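Long-range contacts in 33-36 kDa outer membrane protein (PDB 6GIE), which forms a beta-barrel in the outer membrane of Acinetobacter baumannii and, as a putative porin, probably lets small solutes through it: residues Lys54-Ser59 and Asn70-Val75; Leu63-Phe68 and Lys196-Ile201; Leu150-Tyr155 and Thr192-Tyr197; Gln259-Pro264 and Asn291-Phe296. One frame throughout, in Å; residues are numbered along the deposited sequence.

Interaction 1 of 4, residues Lys54-Ser59 and Asn70-Val75; sequences KNVDAS and NQASNV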
loop_
_atom_site.group_PDB
_atom_site.type_symbol
_atom_site.label_atom_id
_atom_site.label_comp_id
_atom_site.label_asym_id
_atom_site.label_seq_id
_atom_site.Cartn_x
_atom_site.Cartn_y
_atom_site.Cartn_z
ATOM N N LYS A 54 10.640 1.808 15.430
ATOM C CA LYS A 54 11.988 2.326 15.439
ATOM C C LYS A 54 12.029 3.481 14.435
ATOM O O LYS A 54 11.160 3.560 13.573
ATOM C CB LYS A 54 12.899 1.157 15.065
ATOM C CG LYS A 54 14.340 1.432 14.652
ATOM C CD LYS A 54 15.267 0.235 14.946
ATOM C CE LYS A 54 14.697 -1.153 14.587
ATOM N NZ LYS A 54 15.092 -2.223 15.585
ATOM N N ASN A 55 12.979 4.391 14.632
ATOM C CA ASN A 55 13.330 5.417 13.706
ATOM C C ASN A 55 13.486 4.821 12.304
ATOM O O ASN A 55 14.136 3.784 12.135
ATOM C CB ASN A 55 14.629 6.067 14.150
ATOM C CG ASN A 55 14.897 7.374 13.450
ATOM O OD1 ASN A 55 14.042 7.911 12.727
ATOM N ND2 ASN A 55 16.096 7.918 13.674
ATOM N N VAL A 56 12.812 5.434 11.328
ATOM C CA VAL A 56 12.948 5.055 9.938
ATOM C C VAL A 56 13.909 6.004 9.237
ATOM O O VAL A 56 13.705 7.222 9.230
ATOM C CB VAL A 56 11.604 5.112 9.192
ATOM C CG1 VAL A 56 11.855 4.784 7.705
ATOM C CG2 VAL A 56 10.623 4.132 9.821
ATOM N N ASP A 57 14.951 5.423 8.638
ATOM C CA ASP A 57 15.982 6.166 7.890
ATOM C C ASP A 57 15.725 6.097 6.372
ATOM O O ASP A 57 15.999 5.069 5.732
ATOM C CB ASP A 57 17.336 5.576 8.203
ATOM C CG ASP A 57 18.476 6.312 7.510
ATOM O OD1 ASP A 57 18.205 7.156 6.610
ATOM O OD2 ASP A 57 19.660 6.051 7.879
ATOM N N ALA A 58 15.262 7.206 5.815
ATOM C CA ALA A 58 14.830 7.316 4.407
ATOM C C ALA A 58 15.905 7.778 3.399
ATOM O O ALA A 58 15.584 7.973 2.218
ATOM C CB ALA A 58 13.607 8.272 4.306
ATOM N N SER A 59 17.156 7.897 3.828
ATOM C CA SER A 59 18.238 8.249 2.908
ATOM C C SER A 59 18.886 7.085 2.179
ATOM O O SER A 59 19.863 7.300 1.507
ATOM C CB SER A 59 19.327 9.065 3.621
ATOM O OG SER A 59 20.160 8.239 4.426
ATOM N N ASN A 70 13.715 -0.153 5.478
ATOM C CA ASN A 70 14.355 -0.547 6.670
ATOM C C ASN A 70 13.592 -1.575 7.543
ATOM O O ASN A 70 13.919 -1.774 8.670
ATOM C CB ASN A 70 15.265 0.506 7.381
ATOM C CG ASN A 70 14.829 1.961 7.315
ATOM O OD1 ASN A 70 14.923 2.552 8.340
ATOM N ND2 ASN A 70 14.640 2.597 6.107
ATOM N N GLN A 71 12.638 -2.283 6.930
ATOM C CA GLN A 71 11.913 -3.369 7.580
ATOM C C GLN A 71 11.377 -2.841 8.879
ATOM O O GLN A 71 11.591 -3.410 9.931
ATOM C CB GLN A 71 12.843 -4.587 7.775
ATOM C CG GLN A 71 13.248 -5.096 6.387
ATOM C CD GLN A 71 14.413 -6.064 6.407
ATOM O OE1 GLN A 71 14.302 -7.147 6.946
ATOM N NE2 GLN A 71 15.530 -5.677 5.788
ATOM N N ALA A 72 10.657 -1.730 8.787
ATOM C CA ALA A 72 10.191 -1.036 9.982
ATOM C C ALA A 72 8.847 -1.607 10.423
ATOM O O ALA A 72 7.784 -1.363 9.813
ATOM C CB ALA A 72 10.065 0.424 9.678
ATOM N N SER A 73 8.893 -2.395 11.498
ATOM C CA SER A 73 7.677 -2.787 12.218
ATOM C C SER A 73 6.886 -1.532 12.698
ATOM O O SER A 73 7.500 -0.478 12.997
ATOM C CB SER A 73 8.065 -3.610 13.431
ATOM O OG SER A 73 8.818 -4.736 12.969
ATOM N N ASN A 74 5.571 -1.712 12.790
ATOM C CA ASN A 74 4.662 -0.679 13.084
ATOM C C ASN A 74 3.198 -1.114 13.328
ATOM O O ASN A 74 2.746 -2.251 13.018
ATOM C CB ASN A 74 4.644 0.300 11.878
ATOM C CG ASN A 74 4.005 -0.298 10.658
ATOM O OD1 ASN A 74 2.791 -0.226 10.520
ATOM N ND2 ASN A 74 4.820 -0.886 9.738
ATOM N N VAL A 75 2.438 -0.140 13.812
ATOM C CA VAL A 75 1.031 -0.266 13.852
ATOM C C VAL A 75 0.474 0.988 13.247
ATOM O O VAL A 75 1.077 2.081 13.353
ATOM C CB VAL A 75 0.511 -0.360 15.299
ATOM C CG1 VAL A 75 0.894 0.868 16.126
ATOM C CG2 VAL A 75 -1.012 -0.485 15.336
HETATM O O HOH W 1 10.222 0.369 12.950
#
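The shortest polar bond of this contact runs from N70 ND2 to D57 O, 2.8 Å, and it is bent: the oxygen lies well out of the amide plane of N70, and the nitrogen stands above the carbonyl plane of D57. OD1 of N70 takes the N-H of D57 at 2.9 Å, in the carbonyl plane and on a lone pair, with the bond nearly straight at 163°. Two bonds to one residue fix the rotation of the N70 amide. Alongside, V56 reaches segment 70-75 with both methyls. With chi1 at 176°, CG1 points away from the backbone N and rests against the N70 amide, and CG2 meets A72 CB at 3.8 Å. Farther along, water 1 accepts from K54 N and donates to S73 O, bridging the two backbones. The D57 carboxylate faces its own segment: OD1 receives both S59 N and S59 OG, the first making an Asx turn. Strand 55-57 itself pairs with strand 22-35, V56 bonding to Y23. N70 directly follows helix 66-69, which ends in a Schellman motif with Q71 as the C-prime residue, A72 N bonding to A67 O and Q71 N to F68 O. The contact thus ties the exit of this short helix to the strand before it, consistent with a segment between barrel strands that folds inward, as in porins.

Interaction 2 of 4, residues Leu63-Phe68 and Lys196-Ile201; sequences LAEAAF and KYVGNI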
loop_
_atom_site.group_PDB
_atom_site.type_symbol
_atom_site.label_atom_id
_atom_site.label_comp_id
_atom_site.label_asym_id
_atom_site.label_seq_id
_atom_site.Cartn_x
_atom_site.Cartn_y
_atom_site.Cartn_z
ATOM N N LEU A 63 12.165 7.696 -1.156
ATOM C CA LEU A 63 11.614 8.080 0.161
ATOM C C LEU A 63 10.276 7.397 0.346
ATOM O O LEU A 63 9.949 6.957 1.464
ATOM C CB LEU A 63 11.440 9.585 0.327
ATOM C CG LEU A 63 12.631 10.534 0.333
ATOM C CD1 LEU A 63 12.174 11.994 0.288
ATOM C CD2 LEU A 63 13.469 10.337 1.549
ATOM N N ALA A 64 9.495 7.224 -0.726
ATOM C CA ALA A 64 8.182 6.585 -0.510
ATOM C C ALA A 64 8.258 5.194 0.168
ATOM O O ALA A 64 7.293 4.806 0.836
ATOM C CB ALA A 64 7.372 6.487 -1.801
ATOM N N GLU A 65 9.377 4.464 -0.028
ATOM C CA GLU A 65 9.478 3.087 0.380
ATOM C C GLU A 65 10.445 2.903 1.540
ATOM O O GLU A 65 10.943 1.825 1.755
ATOM C CB GLU A 65 9.966 2.195 -0.798
ATOM C CG GLU A 65 8.949 2.061 -1.911
ATOM C CD GLU A 65 7.645 1.352 -1.528
ATOM O OE1 GLU A 65 7.578 0.591 -0.533
ATOM O OE2 GLU A 65 6.621 1.611 -2.209
ATOM N N ALA A 66 10.710 3.961 2.281
ATOM C CA ALA A 66 11.714 3.925 3.347
ATOM C C ALA A 66 11.329 2.950 4.447
ATOM O O ALA A 66 12.254 2.313 5.034
ATOM C CB ALA A 66 11.916 5.332 3.937
ATOM N N ALA A 67 10.015 2.800 4.726
ATOM C CA ALA A 67 9.594 1.888 5.854
ATOM C C ALA A 67 9.926 0.436 5.471
ATOM O O ALA A 67 10.559 -0.355 6.251
ATOM C CB ALA A 67 8.112 2.012 6.215
ATOM N N PHE A 68 9.468 0.070 4.287
ATOM C CA PHE A 68 9.859 -1.234 3.709
ATOM C C PHE A 68 11.386 -1.482 3.630
ATOM O O PHE A 68 11.919 -2.531 4.103
ATOM C CB PHE A 68 9.254 -1.426 2.343
ATOM C CG PHE A 68 9.550 -2.771 1.767
ATOM C CD1 PHE A 68 8.868 -3.896 2.215
ATOM C CD2 PHE A 68 10.489 -2.915 0.796
ATOM C CE1 PHE A 68 9.177 -5.167 1.679
ATOM C CE2 PHE A 68 10.792 -4.176 0.225
ATOM C CZ PHE A 68 10.145 -5.295 0.679
ATOM N N LYS A 196 6.430 -8.238 -2.705
ATOM C CA LYS A 196 6.865 -6.895 -2.820
ATOM C C LYS A 196 8.358 -6.763 -3.063
ATOM O O LYS A 196 9.179 -7.371 -2.369
ATOM C CB LYS A 196 6.539 -6.111 -1.521
ATOM C CG LYS A 196 6.680 -4.564 -1.643
ATOM C CD LYS A 196 6.108 -3.905 -0.351
ATOM C CE LYS A 196 6.506 -2.475 -0.096
ATOM N NZ LYS A 196 5.923 -1.617 -1.129
ATOM N N TYR A 197 8.723 -5.881 -4.002
ATOM C CA TYR A 197 10.165 -5.631 -4.235
ATOM C C TYR A 197 10.437 -4.178 -4.336
ATOM O O TYR A 197 9.656 -3.450 -4.948
ATOM C CB TYR A 197 10.673 -6.344 -5.541
ATOM C CG TYR A 197 12.150 -6.069 -5.845
ATOM C CD1 TYR A 197 13.158 -6.678 -5.108
ATOM C CD2 TYR A 197 12.526 -5.235 -6.869
ATOM C CE1 TYR A 197 14.480 -6.433 -5.402
ATOM C CE2 TYR A 197 13.858 -5.010 -7.168
ATOM C CZ TYR A 197 14.808 -5.603 -6.431
ATOM O OH TYR A 197 16.111 -5.333 -6.682
ATOM N N VAL A 198 11.629 -3.783 -3.890
ATOM C CA VAL A 198 12.100 -2.411 -4.099
ATOM C C VAL A 198 13.582 -2.486 -4.269
ATOM O O VAL A 198 14.279 -3.002 -3.420
ATOM C CB VAL A 198 11.715 -1.447 -2.936
ATOM C CG1 VAL A 198 12.323 -0.069 -3.171
ATOM C CG2 VAL A 198 10.217 -1.285 -2.887
ATOM N N GLY A 199 14.065 -2.075 -5.431
ATOM C CA GLY A 199 15.487 -1.985 -5.664
ATOM C C GLY A 199 15.924 -0.670 -6.294
ATOM O O GLY A 199 15.182 -0.013 -7.054
ATOM N N ASN A 200 17.141 -0.287 -5.937
ATOM C CA ASN A 200 17.860 0.811 -6.564
ATOM C C ASN A 200 18.389 0.342 -7.869
ATOM O O ASN A 200 18.816 -0.794 -7.938
ATOM C CB ASN A 200 19.006 1.232 -5.668
ATOM C CG ASN A 200 18.495 1.902 -4.400
ATOM O OD1 ASN A 200 17.409 2.483 -4.392
ATOM N ND2 ASN A 200 19.257 1.819 -3.340
ATOM N N ILE A 201 18.350 1.169 -8.915
ATOM C CA ILE A 201 19.040 0.756 -10.135
ATOM C C ILE A 201 20.521 1.194 -10.055
ATOM O O ILE A 201 20.830 2.360 -9.856
ATOM C CB ILE A 201 18.319 1.149 -11.453
ATOM C CG1 ILE A 201 18.608 2.590 -11.846
ATOM C CG2 ILE A 201 16.811 0.901 -11.372
ATOM C CD1 ILE A 201 18.346 2.834 -13.307
#
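E65, at the N-cap position of the short helix 66-69, meets K196 and V198 of strand 190-200, so that a helix-bearing segment lying inside the barrel is joined to the inner face of its wall. The E65 side chain starts with CG beside the backbone N (chi1 -69°) and the chain bends at chi2, which lays CG against V198 CG2 at 3.7 Å and presents the carboxylate to the lysine. OE1 of E65 forms a salt bridge with K196 NZ at 2.8 Å; the ammonium approaches from above the carboxylate plane, 39° out of it. E211, on the adjacent strand 207-216, is a second acidic partner of K196, and the two carboxylates together would be expected to favour the charged lysine. One helical turn on, F68 adds the aromatic part. Its CG lies anti to the backbone N, which extends the ring along the lysine chain, the two side chains sliding past each other in opposite directions. V198 CG2 reaches CD2 of this ring at 4.0 Å, obliquely. The ammonium itself is too distant from the ring for more than a weak cation-pi attraction. It is the methylene next to it that makes the CH-pi contact, with CE of K196 3.9 Å from the F68 centroid, over one face and displaced toward the rim beside CG and CD1.

Interaction 3 of 4, residues Leu150-Tyr155 and Thr192-Tyr197; sequences LVAVGY and TARTKY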
loop_
_atom_site.group_PDB
_atom_site.type_symbol
_atom_site.label_atom_id
_atom_site.label_comp_id
_atom_site.label_asym_id
_atom_site.label_seq_id
_atom_site.Cartn_x
_atom_site.Cartn_y
_atom_site.Cartn_z
ATOM N N LEU A 150 9.984 -9.364 -0.479
ATOM C CA LEU A 150 9.089 -9.980 0.429
ATOM C C LEU A 150 8.083 -10.865 -0.301
ATOM O O LEU A 150 7.377 -10.424 -1.239
ATOM C CB LEU A 150 8.341 -8.884 1.241
ATOM C CG LEU A 150 7.185 -9.275 2.176
ATOM C CD1 LEU A 150 7.600 -10.217 3.297
ATOM C CD2 LEU A 150 6.600 -7.985 2.819
ATOM N N VAL A 151 7.970 -12.095 0.178
ATOM C CA VAL A 151 6.845 -12.930 -0.163
ATOM C C VAL A 151 6.014 -13.274 1.100
ATOM O O VAL A 151 6.568 -13.724 2.091
ATOM C CB VAL A 151 7.346 -14.236 -0.763
ATOM C CG1 VAL A 151 6.172 -15.068 -1.234
ATOM C CG2 VAL A 151 8.291 -13.914 -1.859
ATOM N N ALA A 152 4.695 -13.169 0.984
ATOM C CA ALA A 152 3.770 -13.367 2.103
ATOM C C ALA A 152 2.478 -14.059 1.669
ATOM O O ALA A 152 1.930 -13.760 0.622
ATOM C CB ALA A 152 3.445 -12.068 2.735
ATOM N N VAL A 153 2.059 -15.041 2.461
ATOM C CA VAL A 153 0.821 -15.736 2.213
ATOM C C VAL A 153 -0.049 -15.522 3.445
ATOM O O VAL A 153 0.468 -15.385 4.536
ATOM C CB VAL A 153 1.032 -17.262 2.039
ATOM C CG1 VAL A 153 1.828 -17.553 0.768
ATOM C CG2 VAL A 153 1.733 -17.835 3.253
ATOM N N GLY A 154 -1.352 -15.541 3.279
ATOM C CA GLY A 154 -2.192 -15.364 4.436
ATOM C C GLY A 154 -3.608 -15.738 4.173
ATOM O O GLY A 154 -3.886 -16.500 3.258
ATOM N N TYR A 155 -4.507 -15.153 4.951
ATOM C CA TYR A 155 -5.922 -15.325 4.670
ATOM C C TYR A 155 -6.742 -14.215 5.284
ATOM O O TYR A 155 -6.250 -13.433 6.090
ATOM C CB TYR A 155 -6.398 -16.699 5.094
ATOM C CG TYR A 155 -6.814 -16.722 6.507
ATOM C CD1 TYR A 155 -5.884 -16.530 7.501
ATOM C CD2 TYR A 155 -8.153 -16.887 6.853
ATOM C CE1 TYR A 155 -6.272 -16.485 8.827
ATOM C CE2 TYR A 155 -8.558 -16.830 8.165
ATOM C CZ TYR A 155 -7.612 -16.639 9.161
ATOM O OH TYR A 155 -7.990 -16.603 10.497
ATOM N N THR A 192 -4.591 -15.585 0.689
ATOM C CA THR A 192 -3.964 -14.544 -0.101
ATOM C C THR A 192 -2.514 -14.808 -0.267
ATOM O O THR A 192 -1.882 -15.525 0.536
ATOM C CB THR A 192 -4.089 -13.189 0.575
ATOM O OG1 THR A 192 -3.394 -13.222 1.831
ATOM C CG2 THR A 192 -5.569 -12.854 0.790
ATOM N N ALA A 193 -1.960 -14.187 -1.295
ATOM C CA ALA A 193 -0.529 -14.274 -1.525
ATOM C C ALA A 193 -0.117 -12.968 -2.016
ATOM O O ALA A 193 -0.847 -12.342 -2.828
ATOM C CB ALA A 193 -0.168 -15.324 -2.583
ATOM N N ARG A 194 1.084 -12.558 -1.609
ATOM C CA ARG A 194 1.624 -11.386 -2.227
ATOM C C ARG A 194 3.135 -11.250 -2.176
ATOM O O ARG A 194 3.849 -11.797 -1.291
ATOM C CB ARG A 194 0.925 -10.158 -1.604
ATOM C CG ARG A 194 1.335 -9.744 -0.225
ATOM C CD ARG A 194 0.692 -8.377 0.177
ATOM N NE ARG A 194 1.114 -8.120 1.562
ATOM C CZ ARG A 194 2.177 -7.419 1.885
ATOM N NH1 ARG A 194 2.860 -6.756 0.974
ATOM N NH2 ARG A 194 2.530 -7.309 3.141
ATOM N N THR A 195 3.611 -10.389 -3.060
ATOM C CA THR A 195 5.024 -10.123 -3.120
ATOM C C THR A 195 5.278 -8.662 -3.213
ATOM O O THR A 195 4.434 -7.955 -3.705
ATOM C CB THR A 195 5.687 -10.790 -4.344
ATOM O OG1 THR A 195 5.171 -10.246 -5.541
ATOM C CG2 THR A 195 5.448 -12.242 -4.351
ATOM N N LYS A 196 6.430 -8.238 -2.705
ATOM C CA LYS A 196 6.865 -6.895 -2.820
ATOM C C LYS A 196 8.358 -6.763 -3.063
ATOM O O LYS A 196 9.179 -7.371 -2.369
ATOM C CB LYS A 196 6.539 -6.111 -1.521
ATOM C CG LYS A 196 6.680 -4.564 -1.643
ATOM C CD LYS A 196 6.108 -3.905 -0.351
ATOM C CE LYS A 196 6.506 -2.475 -0.096
ATOM N NZ LYS A 196 5.923 -1.617 -1.129
ATOM N N TYR A 197 8.723 -5.881 -4.002
ATOM C CA TYR A 197 10.165 -5.631 -4.235
ATOM C C TYR A 197 10.437 -4.178 -4.336
ATOM O O TYR A 197 9.656 -3.450 -4.948
ATOM C CB TYR A 197 10.673 -6.344 -5.541
ATOM C CG TYR A 197 12.150 -6.069 -5.845
ATOM C CD1 TYR A 197 13.158 -6.678 -5.108
ATOM C CD2 TYR A 197 12.526 -5.235 -6.869
ATOM C CE1 TYR A 197 14.480 -6.433 -5.402
ATOM C CE2 TYR A 197 13.858 -5.010 -7.168
ATOM C CZ TYR A 197 14.808 -5.603 -6.431
ATOM O OH TYR A 197 16.111 -5.333 -6.682
HETATM O O HOH W 2 -4.013 -11.675 4.211
#
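T192 opens the pairing with G154 through two backbone bonds, each 2.8 Å: T192 N to G154 O and G154 N to T192 O. In both the donor stands above the carbonyl plane. The T192 hydroxyl, held between its backbone N and carbonyl carbon (chi1 63°), lies over the glycine, 3.4 Å from G154 C, and makes a hydrogen bond of 2.9 Å between OG1 and water 2, which is only weakly bonded to Y155 O. A193 sits opposite V153 in a non-hydrogen-bonded pair. R194 faces A152 in the next hydrogen-bonded pair, whose bonds run almost straight down the carbonyls, R194 N to A152 O measuring 2.7 Å. The arginine chain is extended from CG to NE and carries its guanidinium beside L150, with NH2 4.1 Å from CD2 of the leucine; its charge is met by E140 on strand 135-146, which binds NE in a salt bridge. T195 lies beside V151 on the face shared with A193 and V153, the two side chains pointing the same way and their CG2 methyls 4.1 Å apart. T195 CA also makes a close C-H...O contact of 3.0 Å with L150 O. K196 completes the ladder against L150, and its ammonium leads away to salt bridges with E65 and E211. The antiparallel barrel wall therefore has two chemistries: V151, V153, A193 and T195 on one face, and on the other T192, A152 and L150 beside the charged R194 and K196 with acidic partners, consistent with a polar lining inside a porin barrel.

Interaction 4 of 4, residues Gln259-Pro264 and Asn291-Phe296; sequences QYFITP and NAKFRF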
loop_
_atom_site.group_PDB
_atom_site.type_symbol
_atom_site.label_atom_id
_atom_site.label_comp_id
_atom_site.label_asym_id
_atom_site.label_seq_id
_atom_site.Cartn_x
_atom_site.Cartn_y
_atom_site.Cartn_z
ATOM N N GLN A 259 3.570 10.477 -7.260
ATOM C CA GLN A 259 3.833 11.013 -5.986
ATOM C C GLN A 259 5.129 11.789 -5.913
ATOM O O GLN A 259 6.138 11.385 -6.528
ATOM C CB GLN A 259 3.770 9.897 -4.906
ATOM C CG GLN A 259 4.071 10.394 -3.487
ATOM C CD GLN A 259 3.948 9.331 -2.408
ATOM O OE1 GLN A 259 3.391 9.593 -1.334
ATOM N NE2 GLN A 259 4.497 8.140 -2.662
ATOM N N TYR A 260 5.101 12.929 -5.198
ATOM C CA TYR A 260 6.307 13.754 -5.107
ATOM C C TYR A 260 6.543 14.255 -3.710
ATOM O O TYR A 260 5.661 14.867 -3.125
ATOM C CB TYR A 260 6.268 14.980 -6.058
ATOM C CG TYR A 260 7.517 15.895 -5.931
ATOM C CD1 TYR A 260 8.784 15.429 -6.265
ATOM C CD2 TYR A 260 7.424 17.179 -5.460
ATOM C CE1 TYR A 260 9.925 16.220 -6.121
ATOM C CE2 TYR A 260 8.543 18.004 -5.331
ATOM C CZ TYR A 260 9.801 17.523 -5.661
ATOM O OH TYR A 260 10.930 18.317 -5.544
ATOM N N PHE A 261 7.752 14.042 -3.199
ATOM C CA PHE A 261 8.132 14.571 -1.891
ATOM C C PHE A 261 8.705 15.946 -2.082
ATOM O O PHE A 261 9.784 16.092 -2.584
ATOM C CB PHE A 261 9.183 13.687 -1.227
ATOM C CG PHE A 261 8.623 12.529 -0.513
ATOM C CD1 PHE A 261 8.180 11.407 -1.230
ATOM C CD2 PHE A 261 8.565 12.516 0.879
ATOM C CE1 PHE A 261 7.677 10.306 -0.560
ATOM C CE2 PHE A 261 8.065 11.414 1.551
ATOM C CZ PHE A 261 7.632 10.302 0.824
ATOM N N ILE A 262 7.969 16.962 -1.670
ATOM C CA ILE A 262 8.420 18.367 -1.758
ATOM C C ILE A 262 9.596 18.539 -0.800
ATOM O O ILE A 262 10.547 19.211 -1.099
ATOM C CB ILE A 262 7.262 19.325 -1.370
ATOM C CG1 ILE A 262 6.082 19.153 -2.325
ATOM C CG2 ILE A 262 7.735 20.767 -1.291
ATOM C CD1 ILE A 262 4.851 19.884 -1.888
ATOM N N THR A 263 9.486 17.934 0.378
ATOM C CA THR A 263 10.604 17.764 1.301
ATOM C C THR A 263 10.444 16.351 1.774
ATOM O O THR A 263 9.386 15.751 1.566
ATOM C CB THR A 263 10.518 18.634 2.564
ATOM O OG1 THR A 263 9.379 18.244 3.349
ATOM C CG2 THR A 263 10.435 20.101 2.176
ATOM N N PRO A 264 11.456 15.840 2.454
ATOM C CA PRO A 264 11.344 14.477 2.994
ATOM C C PRO A 264 10.146 14.340 3.984
ATOM O O PRO A 264 9.673 13.225 4.210
ATOM C CB PRO A 264 12.683 14.273 3.702
ATOM C CG PRO A 264 13.624 15.268 3.069
ATOM C CD PRO A 264 12.781 16.446 2.669
ATOM N N ASN A 291 -3.762 12.977 -2.832
ATOM C CA ASN A 291 -3.341 12.581 -1.554
ATOM C C ASN A 291 -2.120 13.382 -1.046
ATOM O O ASN A 291 -1.429 14.099 -1.795
ATOM C CB ASN A 291 -3.108 11.062 -1.545
ATOM C CG ASN A 291 -2.036 10.654 -2.484
ATOM O OD1 ASN A 291 -0.860 10.941 -2.244
ATOM N ND2 ASN A 291 -2.422 10.034 -3.608
ATOM N N ALA A 292 -1.882 13.263 0.259
ATOM C CA ALA A 292 -0.813 13.989 0.883
ATOM C C ALA A 292 -0.315 13.260 2.091
ATOM O O ALA A 292 -1.106 12.552 2.757
ATOM C CB ALA A 292 -1.321 15.360 1.325
ATOM N N LYS A 293 0.956 13.480 2.429
ATOM C CA LYS A 293 1.489 12.823 3.596
ATOM C C LYS A 293 2.590 13.609 4.309
ATOM O O LYS A 293 3.379 14.333 3.672
ATOM C CB LYS A 293 1.938 11.406 3.207
ATOM C CG LYS A 293 3.392 11.253 2.891
ATOM C CD LYS A 293 3.785 9.833 2.425
ATOM C CE LYS A 293 2.638 9.008 1.812
ATOM N NZ LYS A 293 3.193 7.910 0.964
ATOM N N PHE A 294 2.609 13.464 5.643
ATOM C CA PHE A 294 3.494 14.203 6.490
ATOM C C PHE A 294 4.217 13.199 7.364
ATOM O O PHE A 294 3.598 12.312 7.997
ATOM C CB PHE A 294 2.725 15.231 7.398
ATOM C CG PHE A 294 1.799 16.108 6.632
ATOM C CD1 PHE A 294 0.565 15.598 6.148
ATOM C CD2 PHE A 294 2.175 17.429 6.296
ATOM C CE1 PHE A 294 -0.273 16.401 5.376
ATOM C CE2 PHE A 294 1.336 18.216 5.515
ATOM C CZ PHE A 294 0.123 17.698 5.046
ATOM N N ARG A 295 5.505 13.443 7.483
ATOM C CA ARG A 295 6.311 12.632 8.271
ATOM C C ARG A 295 6.951 13.426 9.364
ATOM O O ARG A 295 7.390 14.558 9.152
ATOM C CB ARG A 295 7.366 11.909 7.402
ATOM C CG ARG A 295 6.798 10.913 6.417
ATOM C CD ARG A 295 7.928 10.282 5.582
ATOM N NE ARG A 295 7.409 9.209 4.734
ATOM C CZ ARG A 295 8.118 8.520 3.845
ATOM N NH1 ARG A 295 9.413 8.741 3.630
ATOM N NH2 ARG A 295 7.508 7.553 3.172
ATOM N N PHE A 296 7.066 12.770 10.523
ATOM C CA PHE A 296 7.725 13.349 11.673
ATOM C C PHE A 296 8.187 12.257 12.674
ATOM O O PHE A 296 8.456 12.600 13.813
ATOM C CB PHE A 296 6.828 14.431 12.362
ATOM C CG PHE A 296 5.467 13.939 12.825
ATOM C CD1 PHE A 296 4.415 13.792 11.934
ATOM C CD2 PHE A 296 5.230 13.658 14.171
ATOM C CE1 PHE A 296 3.158 13.333 12.370
ATOM C CE2 PHE A 296 3.982 13.198 14.615
ATOM C CZ PHE A 296 2.938 13.051 13.720
HETATM O O HOH W 3 1.390 11.571 -1.079
HETATM O O HOH W 4 11.080 11.067 4.676
#
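K293 bends at chi3 (24°), and Q259 runs straight out from a CG anti to its backbone N; the two chains cross at about a right angle and meet at their polar ends. K293 NZ donates to Q259 OE1 at 2.9 Å, in the carbonyl plane and on a lone pair. Water 3 donates to the same oxygen and also to N291 OD1, so OE1 accepts two bonds and the amide is linked to both N291 and K293. Beyond this, F261 meets R295 at about a right angle. The rim of the ring, at CZ, stands 3.5 Å from R295 CZ, directly over the centre of one guanidinium face, while the guanidinium lies at the ring edge; the planes are 60° apart, so this is not a parallel stack. F261 CZ also touches K293 CD at 4.2 Å. The R295 chain, extended from CG to NE, is gripped by polar partners: E26 in a salt bridge to NE, L63 O at NH1, and water 4, at the edge in the guanidinium plane, which accepts from NH1 at 3.0 Å and donates to P264 O at 2.6 Å. The strands 252-261 and 285-295 do not pair directly; their axes pass 8.8 Å apart at 30°. A classic bulge at I262 and T263, facing V266, lies beside them. Side chains on one face thus join the two neighbours of strand 266-276 in the antiparallel wall of a porin-like barrel.

In the fold
Interactions 1 and 2 share the region around helix 66-69: their segments alternate along the chain, their centres lie 12 Å apart, and A58 CB packs on A66 CB. Interaction 2 carries this segment to strand 190-200, whose pairing with strand 149-157 is interaction 3; both end on that strand, K196 belongs to both, and F68 packs on L150. Interaction 4 follows all the others along the chain. Its centre is 15 Å from that of interaction 2, which it touches through A64 and Q259, and 26 Å from that of interaction 3, on the opposite side of the chain's centre. The 63-68 segment therefore bridges separate parts of the barrel wall, consistent with an inward-folded element narrowing the channel.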